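Local coordinates for chitin elicitor-binding protein (Oryza sativa subsp. japonica, PDB 5JCD) that binds chitin oligosaccharides through its LysM-containing ectodomain and helps relay this fungal elicitor signal to trigger defense responses in rice, at residues Ser79-Tyr85 and Gln126-Leu132. Sequence-based numbering, arbitrary orientation.
Sequences SDRLPIY and QTLWIPL
Trp129 turns one face of its indole to Arg81, and the two side chains make a flat stack. The Arg81 guanidinium, its chain bent at the second torsion, lies nearly parallel to the ring (14°) but off-centre, CZ standing 3.7 Å from Trp129 CZ3 at the rim of the six-membered ring. Over the five-membered ring sits Arg81 CA, a CH-pi contact 3.5 Å from the centroid. In the ring plane, Trp129 NE1 donates to Ser79 O at 2.9 Å, a bond bent to 132°. With chi1 at 169° the Trp129 ring swings away from its own N, which lets NE1 reach that carbonyl; replacing Trp129 by an alanine would probably leave Ser79 O without this indole donor and the guanidinium without its platform. Serine suits the tight place between the segments: Ser79 OG accepts a weak bond from Leu132 N and may also donate to Leu82 O, while Ser79 N donates to Leu132 O. Pro83, after a cis peptide, sets CD 3.6 Å from Leu132 CD1, and its carbonyl takes an almost straight bond from Ile130 N. Beyond it, Tyr85 and Leu128 form an antiparallel hydrogen-bonded pair; Tyr85 CB packs 3.9 Å from Ile130 CG1, and its hydroxyl bonds Asp91. Branched and aliphatic, Leu128 packs on helix 93-100 and Ile130 on helix 107-113, as suits the two-stranded sheet of a LysM fold. The indole thus serves as N-H donor and cation-pi surface together, near chitin-binding Thr127 and Asn114.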
loop_
_atom_site.group_PDB
_atom_site.type_symbol
_atom_site.label_atom_id
_atom_site.label_comp_id
_atom_site.label_asym_id
_atom_site.label_seq_id
_atom_site.Cartn_x
_atom_site.Cartn_y
_atom_site.Cartn_z
ATOM N N SER A 79 7.345 -0.847 -3.040
ATOM C CA SER A 79 7.644 0.564 -2.828
ATOM C C SER A 79 9.174 0.682 -2.754
ATOM O O SER A 79 9.845 -0.123 -2.112
ATOM C CB SER A 79 6.966 1.065 -1.549
ATOM O OG SER A 79 7.393 0.340 -0.409
ATOM N N ASP A 80 9.726 1.654 -3.460
ATOM C CA ASP A 80 11.147 1.643 -3.800
ATOM C C ASP A 80 12.084 2.081 -2.660
ATOM O O ASP A 80 12.430 3.258 -2.539
ATOM C CB ASP A 80 11.344 2.511 -5.029
ATOM C CG ASP A 80 12.721 2.373 -5.632
ATOM O OD1 ASP A 80 13.496 1.505 -5.200
ATOM O OD2 ASP A 80 12.999 3.122 -6.580
ATOM N N ARG A 81 12.503 1.114 -1.850
ATOM C CA ARG A 81 13.361 1.341 -0.676
ATOM C C ARG A 81 12.779 2.331 0.331
ATOM O O ARG A 81 13.479 2.789 1.219
ATOM C CB ARG A 81 14.797 1.712 -1.079
ATOM C CG ARG A 81 15.446 0.678 -1.995
ATOM C CD ARG A 81 15.747 -0.606 -1.238
ATOM N NE ARG A 81 15.905 -1.768 -2.116
ATOM C CZ ARG A 81 16.523 -2.896 -1.767
ATOM N NH1 ARG A 81 17.064 -3.016 -0.556
ATOM N NH2 ARG A 81 16.609 -3.902 -2.628
ATOM N N LEU A 82 11.491 2.633 0.182
ATOM C CA LEU A 82 10.723 3.455 1.112
ATOM C C LEU A 82 9.376 2.789 1.269
ATOM O O LEU A 82 8.967 2.022 0.390
ATOM C CB LEU A 82 10.526 4.852 0.540
ATOM C CG LEU A 82 11.798 5.687 0.492
ATOM C CD1 LEU A 82 11.626 6.914 -0.394
ATOM C CD2 LEU A 82 12.167 6.086 1.919
ATOM N N PRO A 83 8.682 3.043 2.390
ATOM C CA PRO A 83 9.096 3.846 3.535
ATOM C C PRO A 83 10.075 3.104 4.450
ATOM O O PRO A 83 10.226 1.888 4.345
ATOM C CB PRO A 83 7.782 4.087 4.268
ATOM C CG PRO A 83 6.978 2.908 3.966
ATOM C CD PRO A 83 7.330 2.491 2.581
ATOM N N ILE A 84 10.730 3.849 5.332
ATOM C CA ILE A 84 11.670 3.281 6.300
ATOM C C ILE A 84 11.044 3.243 7.685
ATOM O O ILE A 84 10.495 4.245 8.147
ATOM C CB ILE A 84 12.957 4.122 6.343
ATOM C CG1 ILE A 84 13.844 3.732 5.168
ATOM C CG2 ILE A 84 13.713 3.924 7.653
ATOM C CD1 ILE A 84 14.057 2.264 5.109
ATOM N N TYR A 85 11.112 2.090 8.346
ATOM C CA TYR A 85 10.564 1.998 9.698
ATOM C C TYR A 85 11.635 1.696 10.746
ATOM O O TYR A 85 12.398 0.727 10.627
ATOM C CB TYR A 85 9.447 0.952 9.776
ATOM C CG TYR A 85 8.784 0.921 11.126
ATOM C CD1 TYR A 85 7.720 1.764 11.418
ATOM C CD2 TYR A 85 9.247 0.071 12.129
ATOM C CE1 TYR A 85 7.121 1.746 12.670
ATOM C CE2 TYR A 85 8.659 0.042 13.372
ATOM C CZ TYR A 85 7.598 0.875 13.648
ATOM O OH TYR A 85 7.021 0.827 14.903
ATOM N N GLN A 126 16.753 0.036 14.899
ATOM C CA GLN A 126 17.123 -0.491 13.595
ATOM C C GLN A 126 16.144 0.033 12.523
ATOM O O GLN A 126 14.955 0.224 12.799
ATOM C CB GLN A 126 17.064 -2.016 13.642
ATOM C CG GLN A 126 17.234 -2.724 12.310
ATOM C CD GLN A 126 17.038 -4.218 12.443
ATOM O OE1 GLN A 126 16.668 -4.711 13.507
ATOM N NE2 GLN A 126 17.301 -4.946 11.374
ATOM N N THR A 127 16.647 0.296 11.318
ATOM C CA THR A 127 15.783 0.738 10.230
ATOM C C THR A 127 15.363 -0.433 9.346
ATOM O O THR A 127 16.190 -1.245 8.921
ATOM C CB THR A 127 16.461 1.776 9.334
ATOM O OG1 THR A 127 17.706 1.245 8.884
ATOM C CG2 THR A 127 16.693 3.096 10.079
ATOM N N LEU A 128 14.065 -0.506 9.073
ATOM C CA LEU A 128 13.506 -1.556 8.230
ATOM C C LEU A 128 12.899 -0.936 6.967
ATOM O O LEU A 128 12.203 0.086 7.034
ATOM C CB LEU A 128 12.424 -2.333 8.985
ATOM C CG LEU A 128 12.730 -3.068 10.289
ATOM C CD1 LEU A 128 11.439 -3.537 10.946
ATOM C CD2 LEU A 128 13.639 -4.252 10.015
ATOM N N TRP A 129 13.184 -1.535 5.815
ATOM C CA TRP A 129 12.502 -1.164 4.577
ATOM C C TRP A 129 11.171 -1.895 4.526
ATOM O O TRP A 129 11.143 -3.121 4.532
ATOM C CB TRP A 129 13.336 -1.561 3.355
ATOM C CG TRP A 129 12.587 -1.448 2.044
ATOM C CD1 TRP A 129 11.652 -0.498 1.707
ATOM C CD2 TRP A 129 12.678 -2.334 0.913
ATOM N NE1 TRP A 129 11.181 -0.725 0.438
ATOM C CE2 TRP A 129 11.787 -1.842 -0.078
ATOM C CE3 TRP A 129 13.435 -3.485 0.633
ATOM C CZ2 TRP A 129 11.625 -2.463 -1.329
ATOM C CZ3 TRP A 129 13.275 -4.105 -0.616
ATOM C CH2 TRP A 129 12.369 -3.590 -1.581
ATOM N N ILE A 130 10.075 -1.152 4.440
ATOM C CA ILE A 130 8.758 -1.764 4.314
ATOM C C ILE A 130 8.356 -1.827 2.825
ATOM O O ILE A 130 8.096 -0.803 2.202
ATOM C CB ILE A 130 7.708 -0.951 5.106
ATOM C CG1 ILE A 130 8.167 -0.722 6.553
ATOM C CG2 ILE A 130 6.342 -1.612 5.047
ATOM C CD1 ILE A 130 8.403 -2.003 7.360
ATOM N N PRO A 131 8.297 -3.036 2.251
ATOM C CA PRO A 131 7.965 -3.173 0.829
ATOM C C PRO A 131 6.459 -3.149 0.542
ATOM O O PRO A 131 5.884 -4.194 0.267
ATOM C CB PRO A 131 8.501 -4.561 0.494
ATOM C CG PRO A 131 8.293 -5.334 1.782
ATOM C CD PRO A 131 8.533 -4.338 2.894
ATOM N N LEU A 132 5.833 -1.979 0.584
ATOM C CA LEU A 132 4.419 -1.863 0.193
ATOM C C LEU A 132 4.166 -2.454 -1.196
ATOM O O LEU A 132 4.958 -2.260 -2.138
ATOM C CB LEU A 132 3.986 -0.399 0.223
ATOM C CG LEU A 132 4.268 0.296 1.557
ATOM C CD1 LEU A 132 4.008 1.770 1.452
ATOM C CD2 LEU A 132 3.377 -0.315 2.644
#